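Local atomic coordinates of protein GH61E (Thielavia terrestris, PDB entry 3EJA), a protein that probably acts as a copper-dependent lytic polysaccharide monooxygenase, cleaving cellulose-type glycosidic bonds by oxidation at C1 and C4. Residues F74-V79 / G130-R135; V58-N63 / S155-S160; G70-Y75 / Y99-T104. One frame throughout, in Å; residues are numbered along the deposited sequence.

Contact 1 (F74-V79 / G130-R135); sequences FYMARV and GYYLLR. With SO4 (sulfate ion), chain G.
Tyr75 and Ala77 pair with Arg135 and Leu133 as antiparallel neighbours in the larger, mixed sheet of the beta sandwich, fibronectin type III-like, of this AA9 protein. In the backbone, Tyr75 and Arg135 bond both ways, as do Ala77 and Leu133, and Val79 N adds a bond of 2.8 Å to Tyr131 O. Beyond it, water 1 links Val79 O to Tyr131 N.

Apolar and CH-pi contacts link Met76, Arg78, Tyr132 and Leu134 on one face. Leu134 CD1 lies 3.6 Å from Met76 CG. The Met76 chain bends at its last torsion (chi3 81°), and CE sits off-centre against the Tyr132 ring, 4.1 Å from the centroid. Arg78 CB packs over a face of the same ring.

Charged groups lie on both faces. Arg135 runs beside Tyr75, with its guanidinium turned 79° from the phenol ring and NH1 3.5 Å from Tyr75 CD1. Its charge is met by Glu137, and Phe175 adds a cation-pi contact. Extended from CG to NE, the Arg78 chain carries its guanidinium past the Tyr132 ring. Its NH2 is salt-bridged to Asp81, and at the guanidinium edge NH1 gives a 2.9 Å hydrogen bond to O2 of a sulfate, probably from the crystallisation liquor.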
loop_
_atom_site.group_PDB
_atom_site.type_symbol
_atom_site.label_atom_id
_atom_site.label_comp_id
_atom_site.label_asym_id
_atom_site.label_seq_id
_atom_site.Cartn_x
_atom_site.Cartn_y
_atom_site.Cartn_z
ATOM N N PHE A 74 2.461 -3.370 -0.474
ATOM C CA PHE A 74 2.932 -2.148 -1.140
ATOM C C PHE A 74 2.781 -2.279 -2.652
ATOM O O PHE A 74 3.053 -3.340 -3.214
ATOM C CB PHE A 74 4.395 -1.826 -0.765
ATOM C CG PHE A 74 4.580 -1.488 0.690
ATOM C CD1 PHE A 74 4.335 -0.197 1.154
ATOM C CD2 PHE A 74 4.966 -2.473 1.602
ATOM C CE1 PHE A 74 4.484 0.123 2.505
ATOM C CE2 PHE A 74 5.107 -2.171 2.954
ATOM C CZ PHE A 74 4.868 -0.872 3.411
ATOM N N TYR A 75 2.333 -1.200 -3.294
ATOM C CA TYR A 75 2.229 -1.145 -4.746
ATOM C C TYR A 75 2.985 0.075 -5.273
ATOM O O TYR A 75 3.240 1.023 -4.537
ATOM C CB TYR A 75 0.771 -1.012 -5.189
ATOM C CG TYR A 75 -0.165 -2.174 -4.909
ATOM C CD1 TYR A 75 -0.598 -2.467 -3.605
ATOM C CD2 TYR A 75 -0.672 -2.933 -5.958
ATOM C CE1 TYR A 75 -1.508 -3.523 -3.357
ATOM C CE2 TYR A 75 -1.572 -3.985 -5.731
ATOM C CZ TYR A 75 -1.986 -4.271 -4.438
ATOM O OH TYR A 75 -2.883 -5.297 -4.251
ATOM N N MET A 76 3.331 0.043 -6.555
ATOM C CA MET A 76 3.954 1.179 -7.228
ATOM C C MET A 76 3.261 1.468 -8.561
ATOM O O MET A 76 2.642 0.580 -9.146
ATOM C CB MET A 76 5.442 0.913 -7.467
ATOM C CG MET A 76 6.283 0.844 -6.190
ATOM S SD MET A 76 7.999 0.418 -6.530
ATOM C CE MET A 76 8.639 2.031 -7.041
ATOM N N ALA A 77 3.375 2.711 -9.019
ATOM C CA ALA A 77 2.883 3.129 -10.333
ATOM C C ALA A 77 3.825 4.175 -10.920
ATOM O O ALA A 77 4.201 5.135 -10.236
ATOM C CB ALA A 77 1.466 3.686 -10.231
ATOM N N ARG A 78 4.184 3.992 -12.192
ATOM C CA ARG A 78 5.152 4.850 -12.861
ATOM C C ARG A 78 4.519 6.058 -13.552
ATOM O O ARG A 78 3.619 5.910 -14.376
ATOM C CB ARG A 78 5.962 4.048 -13.887
ATOM C CG ARG A 78 7.151 4.833 -14.417
ATOM C CD ARG A 78 8.006 4.004 -15.360
ATOM N NE ARG A 78 9.160 4.791 -15.798
ATOM C CZ ARG A 78 9.149 5.658 -16.811
ATOM N NH1 ARG A 78 8.041 5.865 -17.522
ATOM N NH2 ARG A 78 10.260 6.320 -17.117
ATOM N N VAL A 79 4.993 7.251 -13.191
ATOM C CA VAL A 79 4.627 8.496 -13.866
ATOM C C VAL A 79 5.231 8.463 -15.279
ATOM O O VAL A 79 6.421 8.181 -15.428
ATOM C CB VAL A 79 5.192 9.726 -13.103
ATOM C CG1 VAL A 79 4.757 11.040 -13.760
ATOM C CG2 VAL A 79 4.792 9.698 -11.617
ATOM N N GLY A 130 12.568 6.346 -13.307
ATOM C CA GLY A 130 11.548 7.375 -13.448
ATOM C C GLY A 130 10.903 7.714 -12.128
ATOM O O GLY A 130 11.328 7.223 -11.078
ATOM N N TYR A 131 9.880 8.565 -12.186
ATOM C CA TYR A 131 9.110 8.934 -11.001
ATOM C C TYR A 131 8.000 7.929 -10.748
ATOM O O TYR A 131 7.388 7.420 -11.685
ATOM C CB TYR A 131 8.534 10.342 -11.140
ATOM C CG TYR A 131 9.602 11.410 -11.146
ATOM C CD1 TYR A 131 10.262 11.759 -12.328
ATOM C CD2 TYR A 131 9.962 12.061 -9.969
ATOM C CE1 TYR A 131 11.254 12.732 -12.332
ATOM C CE2 TYR A 131 10.947 13.037 -9.965
ATOM C CZ TYR A 131 11.587 13.366 -11.149
ATOM O OH TYR A 131 12.560 14.333 -11.157
ATOM N N TYR A 132 7.761 7.642 -9.469
ATOM C CA TYR A 132 6.762 6.656 -9.062
ATOM C C TYR A 132 5.945 7.133 -7.865
ATOM O O TYR A 132 6.424 7.917 -7.033
ATOM C CB TYR A 132 7.437 5.333 -8.675
ATOM C CG TYR A 132 7.956 4.480 -9.815
ATOM C CD1 TYR A 132 9.195 4.746 -10.417
ATOM C CD2 TYR A 132 7.236 3.369 -10.253
ATOM C CE1 TYR A 132 9.682 3.942 -11.445
ATOM C CE2 TYR A 132 7.709 2.560 -11.280
ATOM C CZ TYR A 132 8.935 2.855 -11.875
ATOM O OH TYR A 132 9.410 2.051 -12.884
ATOM N N LEU A 133 4.708 6.650 -7.785
ATOM C CA LEU A 133 3.958 6.691 -6.546
ATOM C C LEU A 133 4.129 5.327 -5.873
ATOM O O LEU A 133 4.083 4.290 -6.539
ATOM C CB LEU A 133 2.472 6.974 -6.808
ATOM C CG LEU A 133 2.040 8.338 -7.364
ATOM C CD1 LEU A 133 0.552 8.343 -7.740
ATOM C CD2 LEU A 133 2.353 9.465 -6.376
ATOM N N LEU A 134 4.342 5.348 -4.562
ATOM C CA LEU A 134 4.461 4.136 -3.765
ATOM C C LEU A 134 3.310 4.104 -2.760
ATOM O O LEU A 134 3.233 4.936 -1.847
ATOM C CB LEU A 134 5.822 4.090 -3.055
ATOM C CG LEU A 134 6.070 2.979 -2.020
ATOM C CD1 LEU A 134 6.048 1.578 -2.661
ATOM C CD2 LEU A 134 7.389 3.237 -1.293
ATOM N N ARG A 135 2.410 3.147 -2.944
ATOM C CA ARG A 135 1.212 3.035 -2.124
ATOM C C ARG A 135 1.444 2.076 -0.960
ATOM O O ARG A 135 1.829 0.918 -1.179
ATOM C CB ARG A 135 0.037 2.570 -2.995
ATOM C CG ARG A 135 -1.270 2.316 -2.254
ATOM C CD ARG A 135 -2.338 1.792 -3.222
ATOM N NE ARG A 135 -3.610 1.532 -2.540
ATOM C CZ ARG A 135 -3.923 0.376 -1.954
ATOM N NH1 ARG A 135 -3.074 -0.645 -1.981
ATOM N NH2 ARG A 135 -5.094 0.233 -1.348
HETATM S S SO4 G . 6.182 6.489 -20.808
HETATM O O1 SO4 G . 5.089 5.962 -19.995
HETATM O O2 SO4 G . 7.124 7.218 -19.966
HETATM O O3 SO4 G . 6.868 5.368 -21.448
HETATM O O4 SO4 G . 5.645 7.389 -21.825
HETATM O O HOH W 1 8.710 9.435 -14.718
#

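Contact 2 (V58-N63 / S155-S160); sequences VTYWAN and SCAQLS
Tyr60 reaches Ser155 and Ala157 between two strands that run roughly antiparallel, at 148°, with their axes 9.9 Å apart at closest approach. The gap is bridged by side chains. Tyr60 reaches across, and its OH gives a hydrogen bond of 2.8 Å to Ser155 OG. That oxygen stands between the backbone N and the carbonyl carbon of its own residue (chi1 78°), which turns it to the phenol. Ser155 OG is also hydrogen-bonded to Trp4 O, so this buried hydroxyl has two partners.

The two strands belong to different sheets of the beta sandwich, and the contact lies in the core between them. Here Ala157 CB packs obliquely against the Tyr60 ring, 3.9 Å from CE2. Leu134 and Val7 also touch Tyr60. Losing the phenol to an alanine at Tyr60 is likely to open a gap between the sheets beside Ala157 and to cost Ser155 OG one of its two hydrogen bonds.

Further along, Val58 and Leu159 meet through their methyl groups, CG2 to CD2, at 4.3 Å. Cys156 points away from Tyr60 and is joined to Cys38 by a disulfide. This ties the outer side of the strand to the short helix 35-38.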
loop_
_atom_site.group_PDB
_atom_site.type_symbol
_atom_site.label_atom_id
_atom_site.label_comp_id
_atom_site.label_asym_id
_atom_site.label_seq_id
_atom_site.Cartn_x
_atom_site.Cartn_y
_atom_site.Cartn_z
ATOM N N VAL A 58 13.177 1.187 0.557
ATOM C CA VAL A 58 12.563 2.376 1.130
ATOM C C VAL A 58 11.888 1.973 2.444
ATOM O O VAL A 58 11.206 0.953 2.508
ATOM C CB VAL A 58 11.539 3.028 0.157
ATOM C CG1 VAL A 58 10.689 4.073 0.879
ATOM C CG2 VAL A 58 12.258 3.648 -1.047
ATOM N N THR A 59 12.102 2.764 3.493
ATOM C CA THR A 59 11.430 2.523 4.766
ATOM C C THR A 59 10.122 3.301 4.794
ATOM O O THR A 59 10.121 4.531 4.655
ATOM C CB THR A 59 12.335 2.913 5.966
ATOM O OG1 THR A 59 13.494 2.067 5.969
ATOM C CG2 THR A 59 11.593 2.749 7.284
ATOM N N TYR A 60 9.006 2.588 4.941
ATOM C CA TYR A 60 7.709 3.241 5.104
ATOM C C TYR A 60 7.304 3.126 6.566
ATOM O O TYR A 60 7.346 2.032 7.151
ATOM C CB TYR A 60 6.646 2.617 4.185
ATOM C CG TYR A 60 5.740 3.624 3.465
ATOM C CD1 TYR A 60 5.006 4.574 4.173
ATOM C CD2 TYR A 60 5.613 3.597 2.072
ATOM C CE1 TYR A 60 4.169 5.488 3.513
ATOM C CE2 TYR A 60 4.783 4.512 1.395
ATOM C CZ TYR A 60 4.057 5.441 2.124
ATOM O OH TYR A 60 3.234 6.325 1.463
ATOM N N TRP A 61 6.939 4.259 7.159
ATOM C CA TRP A 61 6.634 4.319 8.589
ATOM C C TRP A 61 5.135 4.364 8.823
ATOM O O TRP A 61 4.419 5.094 8.137
ATOM C CB TRP A 61 7.285 5.546 9.241
ATOM C CG TRP A 61 8.780 5.504 9.281
ATOM C CD1 TRP A 61 9.642 6.002 8.342
ATOM C CD2 TRP A 61 9.599 4.938 10.319
ATOM N NE1 TRP A 61 10.944 5.785 8.729
ATOM C CE2 TRP A 61 10.948 5.134 9.937
ATOM C CE3 TRP A 61 9.322 4.293 11.536
ATOM C CZ2 TRP A 61 12.027 4.693 10.725
ATOM C CZ3 TRP A 61 10.397 3.859 12.324
ATOM C CH2 TRP A 61 11.729 4.058 11.908
ATOM N N ALA A 62 4.672 3.574 9.789
ATOM C CA ALA A 62 3.302 3.675 10.287
ATOM C C ALA A 62 3.319 4.342 11.661
ATOM O O ALA A 62 4.298 4.210 12.409
ATOM C CB ALA A 62 2.660 2.293 10.363
ATOM N N ASN A 63 2.248 5.061 11.984
ATOM C CA ASN A 63 2.169 5.796 13.244
ATOM C C ASN A 63 0.818 5.648 13.938
ATOM O O ASN A 63 -0.210 6.014 13.361
ATOM C CB ASN A 63 2.512 7.273 13.029
ATOM C CG ASN A 63 2.631 8.031 14.331
ATOM O OD1 ASN A 63 1.656 8.188 15.065
ATOM N ND2 ASN A 63 3.831 8.492 14.633
ATOM N N SER A 155 -1.502 5.224 2.492
ATOM C CA SER A 155 -0.987 6.504 1.977
ATOM C C SER A 155 -0.143 6.269 0.713
ATOM O O SER A 155 0.152 5.124 0.368
ATOM C CB SER A 155 -0.185 7.265 3.037
ATOM O OG SER A 155 1.107 6.725 3.165
ATOM N N CYS A 156 0.248 7.345 0.030
ATOM C CA CYS A 156 1.139 7.224 -1.124
ATOM C C CYS A 156 2.310 8.185 -1.057
ATOM O O CYS A 156 2.131 9.378 -0.786
ATOM C CB CYS A 156 0.386 7.449 -2.434
ATOM S SG CYS A 156 -0.901 6.237 -2.803
ATOM N N ALA A 157 3.503 7.653 -1.314
ATOM C CA ALA A 157 4.734 8.443 -1.292
ATOM C C ALA A 157 5.175 8.762 -2.716
ATOM O O ALA A 157 4.866 8.011 -3.647
ATOM C CB ALA A 157 5.841 7.691 -0.554
ATOM N N GLN A 158 5.894 9.878 -2.866
ATOM C CA GLN A 158 6.424 10.311 -4.166
ATOM C C GLN A 158 7.912 9.978 -4.259
ATOM O O GLN A 158 8.708 10.418 -3.421
ATOM C CB GLN A 158 6.171 11.810 -4.374
ATOM C CG GLN A 158 4.669 12.163 -4.332
ATOM C CD GLN A 158 4.337 13.647 -4.497
ATOM O OE1 GLN A 158 3.171 13.995 -4.712
ATOM N NE2 GLN A 158 5.340 14.521 -4.392
ATOM N N LEU A 159 8.260 9.182 -5.268
ATOM C CA LEU A 159 9.617 8.661 -5.467
ATOM C C LEU A 159 10.221 9.096 -6.802
ATOM O O LEU A 159 9.509 9.243 -7.802
ATOM C CB LEU A 159 9.600 7.122 -5.412
ATOM C CG LEU A 159 9.828 6.394 -4.077
ATOM C CD1 LEU A 159 8.993 6.972 -2.950
ATOM C CD2 LEU A 159 9.594 4.878 -4.217
ATOM N N SER A 160 11.537 9.297 -6.796
ATOM C CA SER A 160 12.321 9.366 -8.019
ATOM C C SER A 160 13.295 8.191 -8.024
ATOM O O SER A 160 14.235 8.155 -7.227
ATOM C CB SER A 160 13.076 10.696 -8.111
ATOM O OG SER A 160 13.875 10.725 -9.273
#

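Contact 3 (G70-Y75 / Y99-T104); sequences GPVQFY and YEDHPT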
loop_
_atom_site.group_PDB
_atom_site.type_symbol
_atom_site.label_atom_id
_atom_site.label_comp_id
_atom_site.label_asym_id
_atom_site.label_seq_id
_atom_site.Cartn_x
_atom_site.Cartn_y
_atom_site.Cartn_z
ATOM N N GLY A 70 -3.847 -8.326 10.183
ATOM C CA GLY A 70 -4.098 -8.241 8.742
ATOM C C GLY A 70 -2.825 -7.967 7.970
ATOM O O GLY A 70 -1.789 -7.637 8.573
ATOM N N PRO A 71 -2.880 -8.123 6.630
ATOM C CA PRO A 71 -1.698 -8.005 5.781
ATOM C C PRO A 71 -1.255 -6.563 5.505
ATOM O O PRO A 71 -2.085 -5.642 5.467
ATOM C CB PRO A 71 -2.159 -8.642 4.465
ATOM C CG PRO A 71 -3.624 -8.330 4.411
ATOM C CD PRO A 71 -4.096 -8.424 5.841
ATOM N N VAL A 72 0.050 -6.404 5.300
ATOM C CA VAL A 72 0.653 -5.188 4.759
ATOM C C VAL A 72 1.038 -5.478 3.310
ATOM O O VAL A 72 1.643 -6.523 3.006
ATOM C CB VAL A 72 1.914 -4.767 5.578
ATOM C CG1 VAL A 72 2.723 -3.680 4.849
ATOM C CG2 VAL A 72 1.508 -4.281 6.966
ATOM N N GLN A 73 0.676 -4.563 2.411
ATOM C CA GLN A 73 1.036 -4.681 1.003
ATOM C C GLN A 73 1.524 -3.334 0.477
ATOM O O GLN A 73 1.075 -2.286 0.952
ATOM C CB GLN A 73 -0.166 -5.186 0.184
ATOM C CG GLN A 73 -0.866 -6.415 0.818
ATOM C CD GLN A 73 -1.815 -7.127 -0.123
ATOM O OE1 GLN A 73 -1.690 -8.331 -0.332
ATOM N NE2 GLN A 73 -2.766 -6.389 -0.700
ATOM N N PHE A 74 2.461 -3.370 -0.474
ATOM C CA PHE A 74 2.932 -2.148 -1.140
ATOM C C PHE A 74 2.781 -2.279 -2.652
ATOM O O PHE A 74 3.053 -3.340 -3.214
ATOM C CB PHE A 74 4.395 -1.826 -0.765
ATOM C CG PHE A 74 4.580 -1.488 0.690
ATOM C CD1 PHE A 74 4.335 -0.197 1.154
ATOM C CD2 PHE A 74 4.966 -2.473 1.602
ATOM C CE1 PHE A 74 4.484 0.123 2.505
ATOM C CE2 PHE A 74 5.107 -2.171 2.954
ATOM C CZ PHE A 74 4.868 -0.872 3.411
ATOM N N TYR A 75 2.333 -1.200 -3.294
ATOM C CA TYR A 75 2.229 -1.145 -4.746
ATOM C C TYR A 75 2.985 0.075 -5.273
ATOM O O TYR A 75 3.240 1.023 -4.537
ATOM C CB TYR A 75 0.771 -1.012 -5.189
ATOM C CG TYR A 75 -0.165 -2.174 -4.909
ATOM C CD1 TYR A 75 -0.598 -2.467 -3.605
ATOM C CD2 TYR A 75 -0.672 -2.933 -5.958
ATOM C CE1 TYR A 75 -1.508 -3.523 -3.357
ATOM C CE2 TYR A 75 -1.572 -3.985 -5.731
ATOM C CZ TYR A 75 -1.986 -4.271 -4.438
ATOM O OH TYR A 75 -2.883 -5.297 -4.251
ATOM N N TYR A 99 5.217 -5.858 -2.757
ATOM C CA TYR A 99 5.382 -6.506 -1.455
ATOM C C TYR A 99 4.031 -6.932 -0.895
ATOM O O TYR A 99 3.040 -6.214 -1.046
ATOM C CB TYR A 99 6.092 -5.562 -0.459
ATOM C CG TYR A 99 6.214 -6.134 0.936
ATOM C CD1 TYR A 99 5.165 -6.012 1.857
ATOM C CD2 TYR A 99 7.373 -6.817 1.333
ATOM C CE1 TYR A 99 5.261 -6.545 3.132
ATOM C CE2 TYR A 99 7.475 -7.365 2.610
ATOM C CZ TYR A 99 6.417 -7.225 3.502
ATOM O OH TYR A 99 6.512 -7.752 4.767
ATOM N N GLU A 100 4.008 -8.097 -0.246
ATOM C CA GLU A 100 2.876 -8.507 0.586
ATOM C C GLU A 100 3.405 -9.409 1.693
ATOM O O GLU A 100 4.405 -10.102 1.513
ATOM C CB GLU A 100 1.812 -9.242 -0.253
ATOM C CG GLU A 100 2.247 -10.632 -0.717
ATOM C CD GLU A 100 1.244 -11.322 -1.625
ATOM O OE1 GLU A 100 0.231 -10.703 -2.005
ATOM O OE2 GLU A 100 1.485 -12.492 -1.971
ATOM N N ASP A 101 2.766 -9.409 2.840
ATOM C CA ASP A 101 3.167 -10.383 3.838
ATOM C C ASP A 101 2.078 -11.448 3.990
ATOM O O ASP A 101 0.980 -11.315 3.442
ATOM C CB ASP A 101 3.540 -9.703 5.160
ATOM C CG ASP A 101 2.428 -8.859 5.714
ATOM O OD1 ASP A 101 1.286 -8.975 5.220
ATOM O OD2 ASP A 101 2.688 -8.086 6.653
ATOM N N HIS A 102 2.402 -12.509 4.717
ATOM C CA HIS A 102 1.485 -13.624 4.912
ATOM C C HIS A 102 1.458 -13.956 6.391
ATOM O O HIS A 102 2.484 -13.826 7.062
ATOM C CB HIS A 102 1.946 -14.845 4.106
ATOM C CG HIS A 102 2.139 -14.563 2.649
ATOM N ND1 HIS A 102 3.361 -14.669 2.025
ATOM C CD2 HIS A 102 1.265 -14.158 1.699
ATOM C CE1 HIS A 102 3.232 -14.352 0.749
ATOM N NE2 HIS A 102 1.970 -14.037 0.525
ATOM N N PRO A 103 0.289 -14.372 6.902
ATOM C CA PRO A 103 0.177 -14.778 8.297
ATOM C C PRO A 103 0.810 -16.154 8.532
ATOM O O PRO A 103 1.020 -16.904 7.582
ATOM C CB PRO A 103 -1.334 -14.864 8.509
ATOM C CG PRO A 103 -1.871 -15.216 7.158
ATOM C CD PRO A 103 -0.998 -14.485 6.189
ATOM N N THR A 104 1.122 -16.462 9.788
ATOM C CA THR A 104 1.458 -17.831 10.184
ATOM C C THR A 104 0.204 -18.488 10.767
ATOM O O THR A 104 -0.611 -17.826 11.414
ATOM C CB THR A 104 2.636 -17.877 11.188
ATOM O OG1 THR A 104 3.759 -17.194 10.623
ATOM C CG2 THR A 104 3.041 -19.313 11.470
HETATM O O HOH W 2 0.801 -8.456 8.590
#
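Phe74 and Tyr99 lie side by side and point the same way from paired positions of two antiparallel strands. The strands are 72-78 and the edge strand 96-100 of the larger sheet of the beta sandwich. The two rings are set obliquely, with their planes 58° apart and their centroids 5.7 Å from each other. Tyr99 CD1 comes to the edge of the Phe74 ring, 3.6 Å from CD2. With chi1 at 176° the Tyr99 ring swings away from its backbone N and lies along strand 72-78 to Val72, where CE1 comes near the carbonyl oxygen and CG1. Phe119 and Val121 of the facing sheet also touch Phe74.

Between these two residues the backbone pairing is uneven. Phe74 N gives a bond of 3.0 Å to Tyr99 O, while the return bond from Tyr99 N to Phe74 O is weak.

On the other face, Gln73 and Glu100 also run alongside each other. Their amide and carboxylate planes are only 11° apart. Gln73 OE1 and Glu100 OE1 are both acceptors and make no bond to each other. Asn200 ND2 donates to Gln73 OE1, Lys97 is salt-bridged to Glu100 OE1, and Glu137 accepts a bond from Gln73 NE2. His102 NE2 donates to Glu100 OE2 from above the carboxylate plane.

Past the strand end, Asp101 takes over the pairing. Its N bonds to Val72 O, and its carboxylate swings back to Val72 N. This N-H meets OD1 on the syn side at 2.9 Å, tilted well out of the carboxylate plane, and makes a weak bond to OD2. Water 2 donates to Asp101 OD2 and to Gly70 O, each at 2.7 Å.

In the fold
Of the strands in these contacts, 57-63 of the smaller sheet comes first from the N terminus. Contact 2 closes its long loop only when strand 151-162 is reached, and contacts 1 and 3 both fall within that span. Strand 72-78 follows and starts both of these. Contact 3 closes the shorter loop, at 99-104, and contact 1 the longer, at 130-135. Strand 72-78 thus sits between 96-100 and 130-140 in the larger sheet, and 151-162 extends that sheet beyond 130-140. Contacts 1 and 3 act within the sheet, whereas contact 2 joins the two sheets. Tyr60 of contact 2 also meets Phe74, which contacts 1 and 3 share.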